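Local coordinates for probable LRR receptor-like serine/threonine-protein kinase At4g26540 (Arabidopsis thaliana, PDB 5HZ0) that serves as a cell-surface receptor for RGF peptide hormones, which maintain the root stem cell niche, binding them through its leucine-rich repeat ectodomain and pairing with SERK co-receptors, at residues A[91-97]-A[115-121]; A[140-146]-A[164-168]; A[591-596]-A[610-614]. The protein carries 5 engineered substitutions. All blocks are in the same frame, centred on the assembly; numbering follows the deposited sequence.

Interaction 1: A[91-97]-A[115-121]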
# COMPACT_ATOMS: atom_id res chain seq x y z
N SER A 91 25.25 -24.76 8.45
CA SER A 91 23.90 -24.27 8.16
C SER A 91 22.87 -24.81 9.16
O SER A 91 22.48 -25.97 9.10
CB SER A 91 23.46 -24.65 6.75
OG SER A 91 24.43 -24.30 5.79
N LEU A 92 22.45 -23.95 10.07
CA LEU A 92 21.36 -24.25 11.00
C LEU A 92 20.00 -23.58 10.70
O LEU A 92 19.04 -23.76 11.44
CB LEU A 92 21.79 -24.03 12.44
CG LEU A 92 22.99 -24.91 12.80
CD1 LEU A 92 23.47 -24.65 14.21
CD2 LEU A 92 22.64 -26.39 12.60
N ASN A 93 19.94 -22.81 9.62
CA ASN A 93 18.79 -21.95 9.33
C ASN A 93 17.45 -22.67 9.13
O ASN A 93 17.41 -23.86 8.83
CB ASN A 93 19.09 -21.11 8.09
CG ASN A 93 19.32 -21.97 6.85
OD1 ASN A 93 20.38 -22.56 6.68
ND2 ASN A 93 18.31 -22.05 5.99
N THR A 94 16.37 -21.92 9.32
CA THR A 94 15.00 -22.43 9.19
C THR A 94 14.71 -23.63 10.09
O THR A 94 14.43 -24.72 9.61
CB THR A 94 14.67 -22.82 7.75
OG1 THR A 94 15.47 -22.06 6.83
CG2 THR A 94 13.18 -22.59 7.46
N ASN A 95 14.78 -23.39 11.40
CA ASN A 95 14.50 -24.39 12.42
C ASN A 95 13.80 -23.69 13.59
O ASN A 95 13.37 -22.54 13.47
CB ASN A 95 15.80 -25.02 12.93
CG ASN A 95 16.39 -26.05 11.97
OD1 ASN A 95 15.71 -26.98 11.56
ND2 ASN A 95 17.65 -25.88 11.63
N ASN A 96 13.65 -24.38 14.71
CA ASN A 96 13.14 -23.75 15.93
C ASN A 96 14.12 -23.33 17.03
O ASN A 96 13.71 -22.98 18.13
CB ASN A 96 11.94 -24.49 16.47
CG ASN A 96 10.74 -24.25 15.62
OD1 ASN A 96 10.29 -23.11 15.52
ND2 ASN A 96 10.25 -25.29 14.96
N LEU A 97 15.41 -23.40 16.72
CA LEU A 97 16.47 -23.21 17.69
C LEU A 97 16.34 -21.96 18.54
O LEU A 97 15.99 -20.89 18.04
CB LEU A 97 17.81 -23.20 16.97
CG LEU A 97 18.04 -24.53 16.27
CD1 LEU A 97 19.01 -24.40 15.10
CD2 LEU A 97 18.52 -25.55 17.30
N MET A 115 25.02 -19.94 8.60
CA MET A 115 23.61 -19.61 8.39
C MET A 115 22.76 -19.95 9.62
O MET A 115 22.46 -21.12 9.86
CB MET A 115 23.07 -20.40 7.19
CG MET A 115 23.99 -20.42 5.97
SD MET A 115 23.93 -18.87 5.07
CE MET A 115 25.07 -19.20 3.73
N LEU A 116 22.39 -18.93 10.38
CA LEU A 116 21.47 -19.08 11.52
C LEU A 116 20.05 -18.55 11.29
O LEU A 116 19.21 -18.62 12.18
CB LEU A 116 22.07 -18.46 12.79
CG LEU A 116 23.51 -18.93 13.02
CD1 LEU A 116 24.15 -18.19 14.20
CD2 LEU A 116 23.58 -20.45 13.19
N PHE A 117 19.79 -18.03 10.09
CA PHE A 117 18.57 -17.25 9.87
C PHE A 117 17.27 -18.05 10.01
O PHE A 117 17.28 -19.27 9.97
CB PHE A 117 18.63 -16.51 8.52
CG PHE A 117 18.58 -17.43 7.31
CD1 PHE A 117 17.36 -17.81 6.76
CD2 PHE A 117 19.74 -17.87 6.71
CE1 PHE A 117 17.31 -18.63 5.65
CE2 PHE A 117 19.69 -18.70 5.59
CZ PHE A 117 18.48 -19.07 5.06
N ASP A 118 16.16 -17.33 10.20
CA ASP A 118 14.84 -17.96 10.38
C ASP A 118 14.80 -18.97 11.55
O ASP A 118 14.45 -20.15 11.37
CB ASP A 118 14.32 -18.60 9.09
CG ASP A 118 13.85 -17.57 8.07
OD1 ASP A 118 13.38 -16.49 8.48
OD2 ASP A 118 13.94 -17.83 6.86
N ASN A 119 15.17 -18.50 12.73
CA ASN A 119 15.09 -19.33 13.92
C ASN A 119 14.38 -18.60 15.05
O ASN A 119 13.75 -17.57 14.84
CB ASN A 119 16.48 -19.78 14.36
CG ASN A 119 16.95 -21.00 13.62
OD1 ASN A 119 16.20 -21.94 13.42
ND2 ASN A 119 18.21 -20.98 13.18
N LYS A 120 14.42 -19.20 16.23
CA LYS A 120 13.97 -18.55 17.46
C LYS A 120 15.08 -17.97 18.35
O LYS A 120 14.84 -17.73 19.53
CB LYS A 120 13.01 -19.44 18.24
CG LYS A 120 11.63 -19.49 17.61
CD LYS A 120 10.85 -20.64 18.19
CE LYS A 120 9.41 -20.27 18.47
NZ LYS A 120 8.74 -21.38 19.20
N LEU A 121 16.29 -17.86 17.82
CA LEU A 121 17.46 -17.41 18.60
C LEU A 121 17.30 -16.06 19.31
O LEU A 121 16.59 -15.17 18.83
CB LEU A 121 18.71 -17.34 17.71
CG LEU A 121 19.13 -18.59 16.94
CD1 LEU A 121 20.36 -18.28 16.08
CD2 LEU A 121 19.39 -19.76 17.88

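Interaction 2: A[140-146]-A[164-168]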
# COMPACT_ATOMS: atom_id res chain seq x y z
N ALA A 140 22.13 -14.14 10.07
CA ALA A 140 21.35 -14.41 11.29
C ALA A 140 19.94 -13.81 11.37
O ALA A 140 19.31 -13.85 12.43
CB ALA A 140 22.15 -14.06 12.53
N GLY A 141 19.48 -13.17 10.30
CA GLY A 141 18.19 -12.50 10.29
C GLY A 141 16.98 -13.38 10.53
O GLY A 141 17.07 -14.60 10.55
N GLY A 142 15.82 -12.77 10.72
CA GLY A 142 14.63 -13.54 11.06
C GLY A 142 14.76 -14.31 12.37
O GLY A 142 14.29 -15.46 12.47
N ASN A 143 15.45 -13.71 13.34
CA ASN A 143 15.35 -14.08 14.75
C ASN A 143 14.87 -12.84 15.50
O ASN A 143 15.64 -11.89 15.69
CB ASN A 143 16.71 -14.49 15.30
CG ASN A 143 17.24 -15.76 14.66
OD1 ASN A 143 16.80 -16.85 14.99
ND2 ASN A 143 18.20 -15.62 13.75
N LYS A 144 13.62 -12.84 15.97
CA LYS A 144 13.02 -11.61 16.49
C LYS A 144 13.71 -11.10 17.75
O LYS A 144 13.84 -9.89 17.95
CB LYS A 144 11.51 -11.73 16.71
CG LYS A 144 10.83 -10.37 16.87
CD LYS A 144 9.31 -10.47 16.96
CE LYS A 144 8.87 -11.31 18.15
NZ LYS A 144 7.39 -11.30 18.39
N ASN A 145 14.17 -12.02 18.59
CA ASN A 145 14.82 -11.64 19.83
C ASN A 145 16.33 -11.58 19.86
O ASN A 145 16.92 -11.41 20.92
CB ASN A 145 14.29 -12.46 20.99
CG ASN A 145 12.84 -12.19 21.23
OD1 ASN A 145 12.44 -11.02 21.37
ND2 ASN A 145 12.02 -13.23 21.23
N LEU A 146 16.98 -11.78 18.71
CA LEU A 146 18.40 -11.49 18.61
C LEU A 146 18.50 -9.99 18.84
O LEU A 146 17.88 -9.20 18.12
CB LEU A 146 18.92 -11.87 17.22
CG LEU A 146 20.38 -12.32 17.11
CD1 LEU A 146 21.32 -11.17 17.38
CD2 LEU A 146 20.64 -13.47 18.08
N GLY A 164 23.82 -10.31 7.05
CA GLY A 164 22.48 -9.87 7.26
C GLY A 164 21.90 -10.39 8.54
O GLY A 164 21.98 -11.55 8.94
N LEU A 165 21.36 -9.37 9.18
CA LEU A 165 20.71 -9.35 10.47
C LEU A 165 19.25 -8.91 10.42
O LEU A 165 18.78 -8.33 11.38
CB LEU A 165 21.56 -8.57 11.48
CG LEU A 165 22.93 -9.27 11.60
CD1 LEU A 165 24.00 -8.34 12.14
CD2 LEU A 165 22.80 -10.52 12.47
N ALA A 166 18.63 -8.93 9.25
CA ALA A 166 17.30 -8.36 9.08
C ALA A 166 16.22 -9.00 9.95
O ALA A 166 16.30 -10.17 10.29
CB ALA A 166 16.88 -8.43 7.61
N GLU A 167 15.20 -8.22 10.30
CA GLU A 167 14.11 -8.68 11.17
C GLU A 167 14.62 -9.26 12.48
O GLU A 167 14.22 -10.35 12.90
CB GLU A 167 13.17 -9.63 10.44
CG GLU A 167 12.24 -8.89 9.53
CD GLU A 167 11.23 -9.77 8.86
OE1 GLU A 167 10.74 -10.70 9.53
OE2 GLU A 167 10.94 -9.55 7.67
N THR A 168 15.52 -8.52 13.10
CA THR A 168 16.00 -8.85 14.42
C THR A 168 15.73 -7.66 15.32
O THR A 168 15.21 -6.63 14.88
CB THR A 168 17.51 -9.15 14.42
OG1 THR A 168 18.22 -7.99 13.95
CG2 THR A 168 17.82 -10.33 13.52

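Interaction 3: A[591-596]-A[610-614]. With NAG (2-acetamido-2-deoxy-beta-D-glucopyranose), chain E.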
# COMPACT_ATOMS: atom_id res chain seq x y z
N LEU A 591 -31.65 0.34 14.44
CA LEU A 591 -31.80 1.73 14.10
C LEU A 591 -31.06 2.59 15.13
O LEU A 591 -31.31 2.51 16.34
CB LEU A 591 -33.28 2.10 14.01
CG LEU A 591 -33.63 3.44 13.38
CD1 LEU A 591 -33.11 3.51 11.95
CD2 LEU A 591 -35.14 3.68 13.43
N VAL A 592 -30.14 3.39 14.63
CA VAL A 592 -29.18 4.13 15.44
C VAL A 592 -29.58 5.58 15.43
O VAL A 592 -29.75 6.20 16.47
CB VAL A 592 -27.75 3.99 14.85
CG1 VAL A 592 -26.77 4.88 15.61
CG2 VAL A 592 -27.30 2.52 14.85
N SER A 593 -29.65 6.14 14.23
CA SER A 593 -30.05 7.52 14.04
C SER A 593 -31.38 7.62 13.29
O SER A 593 -31.59 6.99 12.25
CB SER A 593 -28.96 8.28 13.29
OG SER A 593 -29.31 9.64 13.12
N LEU A 594 -32.29 8.43 13.84
CA LEU A 594 -33.61 8.64 13.27
C LEU A 594 -33.89 10.13 13.22
O LEU A 594 -33.83 10.77 14.26
CB LEU A 594 -34.68 7.96 14.13
CG LEU A 594 -36.12 8.20 13.66
CD1 LEU A 594 -36.27 7.80 12.19
CD2 LEU A 594 -37.15 7.46 14.53
N ASN A 595 -34.15 10.68 12.04
CA ASN A 595 -34.55 12.08 11.96
C ASN A 595 -35.94 12.18 11.31
O ASN A 595 -36.09 11.96 10.10
CB ASN A 595 -33.49 12.87 11.20
CG ASN A 595 -33.67 14.38 11.32
OD1 ASN A 595 -34.76 14.84 11.65
ND2 ASN A 595 -32.60 15.16 11.05
N ILE A 596 -36.94 12.46 12.15
CA ILE A 596 -38.35 12.68 11.76
C ILE A 596 -38.86 14.14 11.77
O ILE A 596 -40.05 14.38 11.59
CB ILE A 596 -39.33 11.74 12.50
CG1 ILE A 596 -39.09 11.74 14.02
CG2 ILE A 596 -39.23 10.32 11.96
CD1 ILE A 596 -39.38 13.04 14.71
N PHE A 610 -34.40 4.40 23.07
CA PHE A 610 -34.42 4.91 21.69
C PHE A 610 -35.19 6.23 21.57
O PHE A 610 -34.58 7.28 21.37
CB PHE A 610 -34.93 3.90 20.65
CG PHE A 610 -34.78 4.39 19.23
CD1 PHE A 610 -35.75 5.21 18.65
CD2 PHE A 610 -33.70 4.03 18.47
CE1 PHE A 610 -35.62 5.68 17.33
CE2 PHE A 610 -33.54 4.52 17.19
CZ PHE A 610 -34.50 5.32 16.63
N PHE A 611 -36.51 6.18 21.72
CA PHE A 611 -37.31 7.38 21.48
C PHE A 611 -37.00 8.51 22.45
O PHE A 611 -37.06 9.68 22.07
CB PHE A 611 -38.80 7.06 21.37
CG PHE A 611 -39.11 6.20 20.20
CD1 PHE A 611 -38.98 6.69 18.91
CD2 PHE A 611 -39.48 4.89 20.38
CE1 PHE A 611 -39.24 5.89 17.82
CE2 PHE A 611 -39.75 4.08 19.31
CZ PHE A 611 -39.62 4.57 18.02
N ARG A 612 -36.59 8.17 23.67
CA ARG A 612 -36.13 9.17 24.63
C ARG A 612 -34.91 9.96 24.15
O ARG A 612 -34.77 11.14 24.49
CB ARG A 612 -35.85 8.52 25.98
CG ARG A 612 -35.75 9.50 27.13
CD ARG A 612 -37.13 10.04 27.50
NE ARG A 612 -37.36 9.98 28.94
CZ ARG A 612 -37.01 10.94 29.80
NH1 ARG A 612 -36.42 12.04 29.36
NH2 ARG A 612 -37.25 10.79 31.10
N ARG A 613 -34.00 9.32 23.39
CA ARG A 613 -32.88 10.07 22.80
C ARG A 613 -33.26 11.06 21.67
O ARG A 613 -32.46 11.93 21.32
CB ARG A 613 -31.66 9.16 22.45
CG ARG A 613 -31.21 9.16 20.97
CD ARG A 613 -29.95 8.35 20.75
NE ARG A 613 -29.94 6.90 21.10
CZ ARG A 613 -30.86 5.99 20.73
NH1 ARG A 613 -30.71 4.71 21.11
NH2 ARG A 613 -31.97 6.35 20.06
N LEU A 614 -34.48 10.97 21.13
CA LEU A 614 -34.89 11.91 20.08
C LEU A 614 -35.02 13.32 20.66
O LEU A 614 -35.76 13.53 21.62
CB LEU A 614 -36.21 11.52 19.40
CG LEU A 614 -36.38 10.25 18.56
CD1 LEU A 614 -37.80 10.18 18.03
CD2 LEU A 614 -35.39 10.17 17.39
C1 NAG E . -31.35 14.50 10.71
C2 NAG E . -30.54 15.58 9.99
C3 NAG E . -29.08 15.18 9.75
C4 NAG E . -28.44 14.57 11.00
C5 NAG E . -29.37 13.50 11.58
C6 NAG E . -28.87 12.93 12.89
C7 NAG E . -31.26 17.15 8.28
C8 NAG E . -32.02 17.36 7.00
N2 NAG E . -31.18 15.90 8.72
O3 NAG E . -28.35 16.34 9.46
O4 NAG E . -27.14 14.09 10.69
O5 NAG E . -30.64 14.08 11.85
O6 NAG E . -28.90 13.94 13.88
O7 NAG E . -30.71 18.09 8.86

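Interaction 1: A[91-97]-A[115-121]
Two successive turns of the leucine-rich repeat solenoid stack here where the parallel strands give way to loops, residues 91-97 against residues 115-121, so that equivalent positions of successive repeats come together. Ser-91 and Met-115 are the last bridged pair. Beyond them, Leu-92 N donates to Met-115 O (2.8 Å), and Thr-94 N donates to Phe-117 O (2.9 Å) at a fairly straight 163°.

On the peptide-binding side Asn-93 lies flat on Phe-117. Its CB sits 3.5 Å from the centroid of the Phe-117 ring in a CH-pi contact, and its amide continues over the same face, the two planes only 21° apart. Both residues place CG between backbone N and carbonyl carbon, chi1 62° in Asn-93, and their side chains therefore run alongside each other in one direction. Arg-139 adds a cation-pi contact to this ring, a modified side chain of the bound peptide packs on it, and neighbouring Asp-118 OD1 is hydrogen-bonded to the peptide backbone.

Inside the coil the consensus asparagine Asn-119 does the tying. It reaches across to 91-97 with both amide atoms: OD1 takes a weak bond from Asn-95 N (2.9 Å), and ND2 gives a long, weak one to Leu-92 O (3.4 Å) besides a weak one to Leu-116 O in its own turn. Asn-95 N also reaches Asp-118 O (3.3 Å). On the core side, Leu-97 CB rests on Leu-121 CD2 (3.9 Å). Buried amides satisfying loop backbone in register, beside a leucine core, are the signature of the leucine-rich repeat.

Interaction 2: A[140-146]-A[164-168]
Thr-168 packs against Asn-143 and Leu-146 at the place where a leucine-rich repeat normally carries its buried consensus asparagine, and it illustrates how a shorter side chain can do part of that residue's work. Its CA directs a C-H toward Asn-143 O (3.3 Å). The next atom, CB, meets two carbonyl oxygens of the preceding turn, Asn-143 O and Leu-146 O, the latter 3.7 Å from it. There the side chain forks. The methyl CG2 lies 3.4 Å from Asn-143 O and also packs on Gly-141 CA, while OG1, with chi1 at 60°, turns back into its own loop and donates to Leu-165 O (2.7 Å); OG1 is also joined by a weak bond to Leu-170 N. A glycine here removes both branches and would probably leave Leu-165 O without its hydroxyl partner, and Gly-141 CA and Asn-143 O without the methyl that packs on them.

Around this residue the two loops are joined by backbone. Ala-140 N and, weakly, Gly-141 N both bond Gly-164 O, so one carbonyl serves two donors. Gly-141 N and Ala-166 N also bond a modified side chain of the bound peptide, while Glu-167 OE2 bonds the peptide backbone, which makes this junction part of the recognition surface. On the core side, Ala-140 CB meets Leu-165 CD2 at 3.6 Å. Farther along, Gly-142 N donates to Ala-166 O at 2.7 Å, with an N-H...O angle of 157°.

Interaction 3: A[591-596]-A[610-614]
The short helix 609-613 lies over the end strand 593-595 with no backbone pairing between them, the CA atoms of Leu-594 and Leu-614 standing 7.7 Å apart, so the gap is bridged mainly by side chains. The contact lies near the C-terminal end of the leucine-rich repeat solenoid, at the last strand of the parallel series, and the general problem of covering the end of the hydrophobic core is met here by aromatic and leucine side chains.

Phe-610 does most of the filling. Its CG stands anti to the backbone N (chi1 -173°), which sends the ring from the helix toward the strand, rim first. The far corner, CZ, touches two leucines: it lies 3.6 Å from Leu-594 CB and 3.7 Å from Leu-591 CD2. One position round the ring, CE1 meets Leu-594 CD2 (3.7 Å), which lies in the ring plane; on the other flank the rim faces Leu-591 O. The Leu-594 side chain runs at about a right angle to that of Phe-610 and also brings CD2 to Phe-611 CE1 (4.2 Å).

Leu-614, just past the helix, adds a second contact on Leu-594, its CD2 resting 4.0 Å from Leu-594 CB and close to Leu-594 O. Leu-591 and Leu-594 also touch Leu-571 of the preceding coil, so Phe-610 and Leu-614 extend a core that is already there.

Asn-595 points away from the helix and carries an N-linked sugar, with Asp-572 hydrogen-bonded to that N-acetylglucosamine. Asn-595 OD1 bonds Ser-597 OG, while ND2 is joined covalently to sugar C1 (1.5 Å), and the C6 arm of the sugar reaches to 3.3 Å from Ser-593 OG.

In the fold
Interactions 1 and 2 are neighbouring steps of one surface, their centres 10 Å apart. They meet directly: Asp-118 N lies 2.9 Å from Gly-141 O and Leu-121 N lies 3.0 Å from Asn-143 OD1, both probable hydrogen bonds, so the loops at 115-121 and 140-146 continue the same stacking. Both contribute to the bound peptide's site, through Phe-117 and Asp-118 in the first and through Gly-141, Ala-166 and Glu-167 in the second. Interaction 3 stands far along the superhelix, its centre about 60 Å from that of interaction 1 and 55 Å from that of interaction 2, and closes the solenoid's C-terminal end beside a glycan.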